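Local structure of putative chorismate mutase (Yersinia pestis biovar Microtus str. 91001, 2GBB) at residues G52-G55 and E56-K59; K126-F129 and I130-R134; N137-S140 and A141-E144. The protein catalyses the Claisen rearrangement of chorismate to prephenate as a secreted, all-helical chorismate mutase and may contribute to pathogenicity. All blocks are in the same frame, centred on the assembly; numbering follows the deposited sequence. Where two conformers were deposited one is given.

Overall arrangement
Each of the three contacts in this all-helical bundle is local, formed within one unbroken run of residues, and they follow one another in series without nesting or crossing. Interaction 1 (52-59) closes the loop after helix 34-50 and starts the long helix 55-82, beside the C-terminal tail. Interaction 2 (126-134) spans the short helix 126-132 and the turn that ends it. Interaction 3 (137-144) closes the next loop and starts helix 140-150. The last two are neighbours, centres 10 Å apart, joined where I133 packs on L138 and V143 and I130 meets S140. Interaction 1 lies about 23 Å from both, between centres, yet interaction 3 rests on the helix that interaction 1 begins.

Interaction 1: residues G52-G55 and E56-K59; sequences GLNG and ESIK
S57 gives N54 two hydrogen bonds, one from its backbone N and one from its hydroxyl. The backbone N of S57 donates to N54 OD1 at 3.1 Å, with an N-H...O angle of 152°, and the hydroxyl of S57 reaches back to the carbonyl of N54, OG to O 2.7 Å. That second donor lies in the carbonyl plane, on a lone pair. CG of N54 stands opposite its own backbone N (chi1 -170°), which carries OD1 over the first turn, where S57 N meets it tilted from the plane of the side-chain carbonyl. N54 is thus the N-cap of helix 55-82: at this end the first amides lack a preceding turn of carbonyls, and a short asparagine side chain can supply the missing acceptor. The amide of I58 donates to G55 O at 3.3 Å from above the carbonyl plane, and only weakly to N54 O. S57 OG has a second partner, the backbone N of K154, and N54 also shares backbone bonding with K154, so the cap is stitched to the C-terminal tail. On the inner side, L53 CD1 approaches I58 CG1 at 4.5 Å; both apolar residues touch A48 of helix 34-50, and on helix 93-117 L53 meets A112 and L115 and I58 meets L108.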
loop_
_atom_site.group_PDB
_atom_site.type_symbol
_atom_site.label_atom_id
_atom_site.label_comp_id
_atom_site.label_asym_id
_atom_site.label_seq_id
_atom_site.Cartn_x
_atom_site.Cartn_y
_atom_site.Cartn_z
ATOM N N GLY A 52 14.865 29.627 -13.494
ATOM C CA GLY A 52 15.284 29.540 -14.878
ATOM C C GLY A 52 15.012 28.175 -15.507
ATOM O O GLY A 52 15.596 27.827 -16.516
ATOM N N LEU A 53 14.120 27.388 -14.898
ATOM C CA LEU A 53 13.746 26.105 -15.438
ATOM C C LEU A 53 12.502 26.277 -16.284
ATOM O O LEU A 53 11.695 27.169 -16.036
ATOM C CB LEU A 53 13.527 25.065 -14.323
ATOM C CG LEU A 53 14.809 24.711 -13.517
ATOM C CD1 LEU A 53 14.527 23.886 -12.258
ATOM C CD2 LEU A 53 15.861 23.990 -14.395
ATOM N N ASN A 54 12.372 25.446 -17.307
ATOM C CA ASN A 54 11.112 25.291 -18.005
ATOM C C ASN A 54 10.027 24.611 -17.113
ATOM O O ASN A 54 10.134 23.424 -16.820
ATOM C CB ASN A 54 11.368 24.458 -19.257
ATOM C CG ASN A 54 10.183 24.419 -20.192
ATOM O OD1 ASN A 54 9.087 23.868 -19.728
ATOM N ND2 ASN A 54 10.272 24.854 -21.340
ATOM N N GLY A 55 9.001 25.375 -16.725
ATOM C CA GLY A 55 7.947 24.962 -15.786
ATOM C C GLY A 55 7.252 23.644 -16.104
ATOM O O GLY A 55 7.217 22.753 -15.290
ATOM N N GLU A 56 6.752 23.519 -17.324
ATOM C CA GLU A 56 6.129 22.283 -17.808
ATOM C C GLU A 56 7.112 21.054 -17.855
ATOM O O GLU A 56 6.707 19.908 -17.582
ATOM C CB GLU A 56 5.504 22.515 -19.189
ATOM C CG GLU A 56 4.432 21.519 -19.583
ATOM C CD GLU A 56 3.017 22.047 -19.372
ATOM O OE1 GLU A 56 2.640 22.302 -18.199
ATOM O OE2 GLU A 56 2.275 22.195 -20.387
ATOM N N SER A 57 8.409 21.298 -18.129
ATOM C CA SER A 57 9.440 20.212 -18.134
ATOM C C SER A 57 9.697 19.558 -16.758
ATOM O O SER A 57 10.275 18.469 -16.683
ATOM C CB SER A 57 10.778 20.703 -18.696
ATOM O OG SER A 57 11.570 21.346 -17.703
ATOM N N ILE A 58 9.277 20.245 -15.698
ATOM C CA ILE A 58 9.387 19.811 -14.305
ATOM C C ILE A 58 8.268 18.847 -13.815
ATOM O O ILE A 58 8.477 17.999 -12.927
ATOM C CB ILE A 58 9.439 21.098 -13.436
ATOM C CG1 ILE A 58 10.904 21.435 -13.196
ATOM C CG2 ILE A 58 8.612 21.006 -12.125
ATOM C CD1 ILE A 58 11.650 20.303 -12.440
ATOM N N LYS A 59 7.097 18.968 -14.420
ATOM C CA LYS A 59 5.938 18.198 -13.960
ATOM C C LYS A 59 6.074 16.679 -13.970
ATOM O O LYS A 59 5.638 16.053 -13.003
ATOM C CB LYS A 59 4.645 18.631 -14.668
ATOM C CG LYS A 59 3.441 17.835 -14.194
ATOM C CD LYS A 59 2.154 18.456 -14.694
ATOM C CE LYS A 59 0.935 17.646 -14.133
ATOM N NZ LYS A 59 -0.266 18.422 -14.658
#

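Interaction 2: residues K126-F129 and I130-R134; sequences KAHF and INTIR. With SO4 (sulfate ion), chain H.
The imidazole of H128 carries T132 OG1 over one face, above the ring centre and 3.4 Å from CE1, while the sulfur of a sulfate ion lies at the ring edge, in its plane. CG of H128 is swung opposite the backbone N (chi1 -175°), which brings the ring alongside the next turn. H128 ND1 donates to sulfate O3 at 2.9 Å. N131, three residues further along the helix, offers ND2 to sulfate O4 at 2.6 Å, with a weaker, longer approach to O3. Histidine and asparagine suit this solvent-facing side because each presents an N-H to the anion, which probably comes from the crystallisation liquor.

T132 OG1 donates to H128 O at 2.6 Å, tilted from the carbonyl plane, and this bond holds the hydroxyl over the ring. The amides of I130 and N131 pair with K126 O and A127 O in regular i to i+4 bonds, but the helix then tightens: F129 O accepts from both T132 N and I133 N, the latter at 2.7 Å and nearly along the C=O axis. I133 is the first residue to leave helical angles.

The apolar side is made by F129 and I133, which run side by side in the same direction, with I133 CD1 lying 3.4 Å from F129 CD2. The large ring suits a buried site: it meets F147 edge-to-face and F150 with planes at about 45°, both on helix 140-150. Helix 7-14 covers the same side, its I10 touching F129 and I133, and helix 140-150 packs through V143 on I133 and through S140 and E144 on I130.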
loop_
_atom_site.group_PDB
_atom_site.type_symbol
_atom_site.label_atom_id
_atom_site.label_comp_id
_atom_site.label_asym_id
_atom_site.label_seq_id
_atom_site.Cartn_x
_atom_site.Cartn_y
_atom_site.Cartn_z
ATOM N N LYS A 126 22.008 6.307 -14.391
ATOM C CA LYS A 126 20.962 5.389 -13.957
ATOM C C LYS A 126 21.379 4.600 -12.718
ATOM O O LYS A 126 20.587 4.417 -11.810
ATOM C CB LYS A 126 20.557 4.483 -15.122
ATOM C CG LYS A 126 19.259 3.708 -14.939
ATOM C CD LYS A 126 18.694 3.342 -16.305
ATOM C CE LYS A 126 17.965 2.008 -16.271
ATOM N NZ LYS A 126 16.752 2.022 -17.165
ATOM N N ALA A 127 22.641 4.181 -12.682
ATOM C CA ALA A 127 23.197 3.348 -11.614
ATOM C C ALA A 127 23.497 4.146 -10.356
ATOM O O ALA A 127 23.386 3.636 -9.243
ATOM C CB ALA A 127 24.457 2.676 -12.104
ATOM N N HIS A 128 23.909 5.390 -10.542
ATOM C CA HIS A 128 24.070 6.292 -9.437
ATOM C C HIS A 128 22.745 6.543 -8.707
ATOM O O HIS A 128 22.711 6.516 -7.481
ATOM C CB HIS A 128 24.684 7.616 -9.898
ATOM C CG HIS A 128 24.987 8.551 -8.771
ATOM N ND1 HIS A 128 25.965 8.290 -7.831
ATOM C CD2 HIS A 128 24.438 9.742 -8.429
ATOM C CE1 HIS A 128 26.006 9.285 -6.959
ATOM N NE2 HIS A 128 25.083 10.176 -7.295
ATOM N N PHE A 129 21.663 6.774 -9.457
ATOM C CA PHE A 129 20.339 6.974 -8.860
ATOM C C PHE A 129 19.898 5.761 -8.053
ATOM O O PHE A 129 19.533 5.877 -6.875
ATOM C CB PHE A 129 19.297 7.312 -9.940
ATOM C CG PHE A 129 19.065 8.789 -10.112
ATOM C CD1 PHE A 129 20.121 9.648 -10.400
ATOM C CD2 PHE A 129 17.778 9.329 -10.000
ATOM C CE1 PHE A 129 19.891 11.020 -10.576
ATOM C CE2 PHE A 129 17.554 10.705 -10.167
ATOM C CZ PHE A 129 18.599 11.534 -10.453
ATOM N N ILE A 130 19.960 4.587 -8.662
ATOM C CA ILE A 130 19.654 3.365 -7.907
ATOM C C ILE A 130 20.459 3.218 -6.596
ATOM O O ILE A 130 19.885 2.997 -5.524
ATOM C CB ILE A 130 19.808 2.100 -8.777
ATOM C CG1 ILE A 130 18.811 2.139 -9.948
ATOM C CG2 ILE A 130 19.685 0.813 -7.890
ATOM C CD1 ILE A 130 17.358 1.907 -9.538
ATOM N N ASN A 131 21.774 3.362 -6.681
ATOM C CA ASN A 131 22.639 3.164 -5.514
ATOM C C ASN A 131 22.461 4.232 -4.441
ATOM O O ASN A 131 22.825 4.006 -3.269
ATOM C CB ASN A 131 24.124 3.089 -5.939
ATOM C CG ASN A 131 24.436 1.866 -6.831
ATOM O OD1 ASN A 131 23.677 0.876 -6.871
ATOM N ND2 ASN A 131 25.560 1.939 -7.554
ATOM N N THR A 132 21.903 5.383 -4.834
ATOM C CA THR A 132 21.814 6.545 -3.946
ATOM C C THR A 132 20.413 6.691 -3.380
ATOM O O THR A 132 20.235 7.085 -2.237
ATOM C CB THR A 132 22.172 7.875 -4.679
ATOM O OG1 THR A 132 23.421 7.731 -5.347
ATOM C CG2 THR A 132 22.243 9.052 -3.700
ATOM N N ILE A 133 19.412 6.414 -4.202
ATOM C CA ILE A 133 18.052 6.547 -3.738
ATOM C C ILE A 133 17.619 5.153 -3.294
ATOM O O ILE A 133 17.156 4.349 -4.092
ATOM C CB ILE A 133 17.116 7.135 -4.830
ATOM C CG1 ILE A 133 17.651 8.493 -5.331
ATOM C CG2 ILE A 133 15.714 7.312 -4.264
ATOM C CD1 ILE A 133 17.163 8.894 -6.707
ATOM N N ARG A 134 17.857 4.869 -2.016
ATOM C CA ARG A 134 17.426 3.629 -1.386
ATOM C C ARG A 134 16.664 3.944 -0.093
ATOM O O ARG A 134 17.166 4.650 0.779
ATOM C CB ARG A 134 18.606 2.657 -1.109
ATOM C CG ARG A 134 20.040 3.203 -1.129
ATOM C CD ARG A 134 21.102 2.039 -0.958
ATOM N NE ARG A 134 20.963 1.273 0.306
ATOM C CZ ARG A 134 20.511 0.013 0.399
ATOM N NH1 ARG A 134 20.173 -0.671 -0.697
ATOM N NH2 ARG A 134 20.396 -0.578 1.595
HETATM S S SO4 H . 27.432 4.987 -7.851
HETATM O O1 SO4 H . 27.632 5.307 -9.268
HETATM O O2 SO4 H . 28.399 5.763 -7.058
HETATM O O3 SO4 H . 26.096 5.385 -7.441
HETATM O O4 SO4 H . 27.579 3.555 -7.605
#

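Interaction 3: residues N137-S140 and A141-E144; sequences NLTS and ADVE. With SO4 (sulfate ion), chain E.
T139 and D142 form a capping box at the start of helix 140-150, their side chains set obliquely to one another. The backbone N of T139 donates to D142 OD2 at 2.8 Å, nearly straight at 168° and on the anti side of the carboxylate, while D142 N returns a weak bond to T139 OG1 at 3.3 Å. In T139 a chi1 of 69° sets OG1 between its own N and carbonyl carbon, near enough to D142 OD2 for a further weak bond. Threonine and aspartate suit these places, each presenting a short polar group to the other's amide. The carboxylate also bridges outward: OD2 forms a salt bridge with R75 of helix 55-82, and OD1 is hydrogen-bonded to S82 OG of the second subunit. D142 also touches A71, which probably belongs to the substrate site. Behind the box, L138 lies about perpendicular to V143, its CD1 pressed 3.3 Å from V143 CG2, tighter than usual carbon packing; both also rest on I133. The helix then settles into regular bonding, V143 N to T139 O at 3.1 Å and E144 N to S140 O at 2.8 Å. At the N-terminal end of the helix the backbone N of S140 donates to O1 of a sulfate ion at 2.8 Å.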
loop_
_atom_site.group_PDB
_atom_site.type_symbol
_atom_site.label_atom_id
_atom_site.label_comp_id
_atom_site.label_asym_id
_atom_site.label_seq_id
_atom_site.Cartn_x
_atom_site.Cartn_y
_atom_site.Cartn_z
ATOM N N ASN A 137 10.780 0.087 1.445
ATOM C CA ASN A 137 9.512 0.190 0.708
ATOM C C ASN A 137 9.557 0.942 -0.611
ATOM O O ASN A 137 8.538 1.287 -1.170
ATOM C CB ASN A 137 8.453 0.761 1.630
ATOM C CG ASN A 137 7.934 -0.256 2.589
ATOM O OD1 ASN A 137 8.212 -1.503 2.302
ATOM N ND2 ASN A 137 7.252 0.065 3.570
ATOM N N LEU A 138 10.747 1.167 -1.141
ATOM C CA LEU A 138 10.896 1.839 -2.421
ATOM C C LEU A 138 11.588 0.901 -3.404
ATOM O O LEU A 138 12.678 0.412 -3.121
ATOM C CB LEU A 138 11.795 3.047 -2.209
ATOM C CG LEU A 138 11.696 4.330 -3.036
ATOM C CD1 LEU A 138 13.077 4.731 -3.447
ATOM C CD2 LEU A 138 10.717 4.321 -4.178
ATOM N N THR A 139 11.022 0.675 -4.578
ATOM C CA THR A 139 11.650 -0.290 -5.471
ATOM C C THR A 139 12.511 0.399 -6.540
ATOM O O THR A 139 12.466 1.616 -6.723
ATOM C CB THR A 139 10.637 -1.228 -6.183
ATOM O OG1 THR A 139 9.869 -0.474 -7.115
ATOM C CG2 THR A 139 9.697 -1.990 -5.186
ATOM N N SER A 140 13.290 -0.414 -7.245
ATOM C CA SER A 140 14.086 0.042 -8.372
ATOM C C SER A 140 13.249 0.572 -9.534
ATOM O O SER A 140 13.604 1.598 -10.113
ATOM C CB SER A 140 14.984 -1.097 -8.840
ATOM O OG SER A 140 16.001 -1.254 -7.854
ATOM N N ALA A 141 12.140 -0.103 -9.866
ATOM C CA ALA A 141 11.152 0.499 -10.783
ATOM C C ALA A 141 10.648 1.926 -10.346
ATOM O O ALA A 141 10.489 2.809 -11.195
ATOM C CB ALA A 141 9.968 -0.457 -11.074
ATOM N N ASP A 142 10.470 2.161 -9.054
ATOM C CA ASP A 142 10.049 3.489 -8.552
ATOM C C ASP A 142 11.157 4.510 -8.833
ATOM O O ASP A 142 10.886 5.636 -9.261
ATOM C CB ASP A 142 9.803 3.432 -7.043
ATOM C CG ASP A 142 8.605 2.527 -6.653
ATOM O OD1 ASP A 142 7.575 2.573 -7.355
ATOM O OD2 ASP A 142 8.703 1.790 -5.635
ATOM N N VAL A 143 12.408 4.106 -8.582
ATOM C CA VAL A 143 13.541 5.009 -8.758
ATOM C C VAL A 143 13.842 5.265 -10.224
ATOM O O VAL A 143 14.202 6.373 -10.599
ATOM C CB VAL A 143 14.783 4.522 -7.983
ATOM C CG1 VAL A 143 15.931 5.518 -8.146
ATOM C CG2 VAL A 143 14.446 4.365 -6.471
ATOM N N GLU A 144 13.709 4.240 -11.061
ATOM C CA GLU A 144 13.951 4.381 -12.505
ATOM C C GLU A 144 12.996 5.366 -13.198
ATOM O O GLU A 144 13.419 6.085 -14.101
ATOM C CB GLU A 144 13.937 3.024 -13.201
ATOM C CG GLU A 144 15.090 2.112 -12.640
ATOM C CD GLU A 144 14.895 0.648 -12.964
ATOM O OE1 GLU A 144 14.350 0.363 -14.065
ATOM O OE2 GLU A 144 15.276 -0.206 -12.106
HETATM S S SO4 E . 13.813 -3.866 -5.871
HETATM O O1 SO4 E . 12.994 -3.217 -6.875
HETATM O O2 SO4 E . 14.610 -2.922 -5.087
HETATM O O3 SO4 E . 12.903 -4.586 -4.984
HETATM O O4 SO4 E . 14.691 -4.777 -6.598
#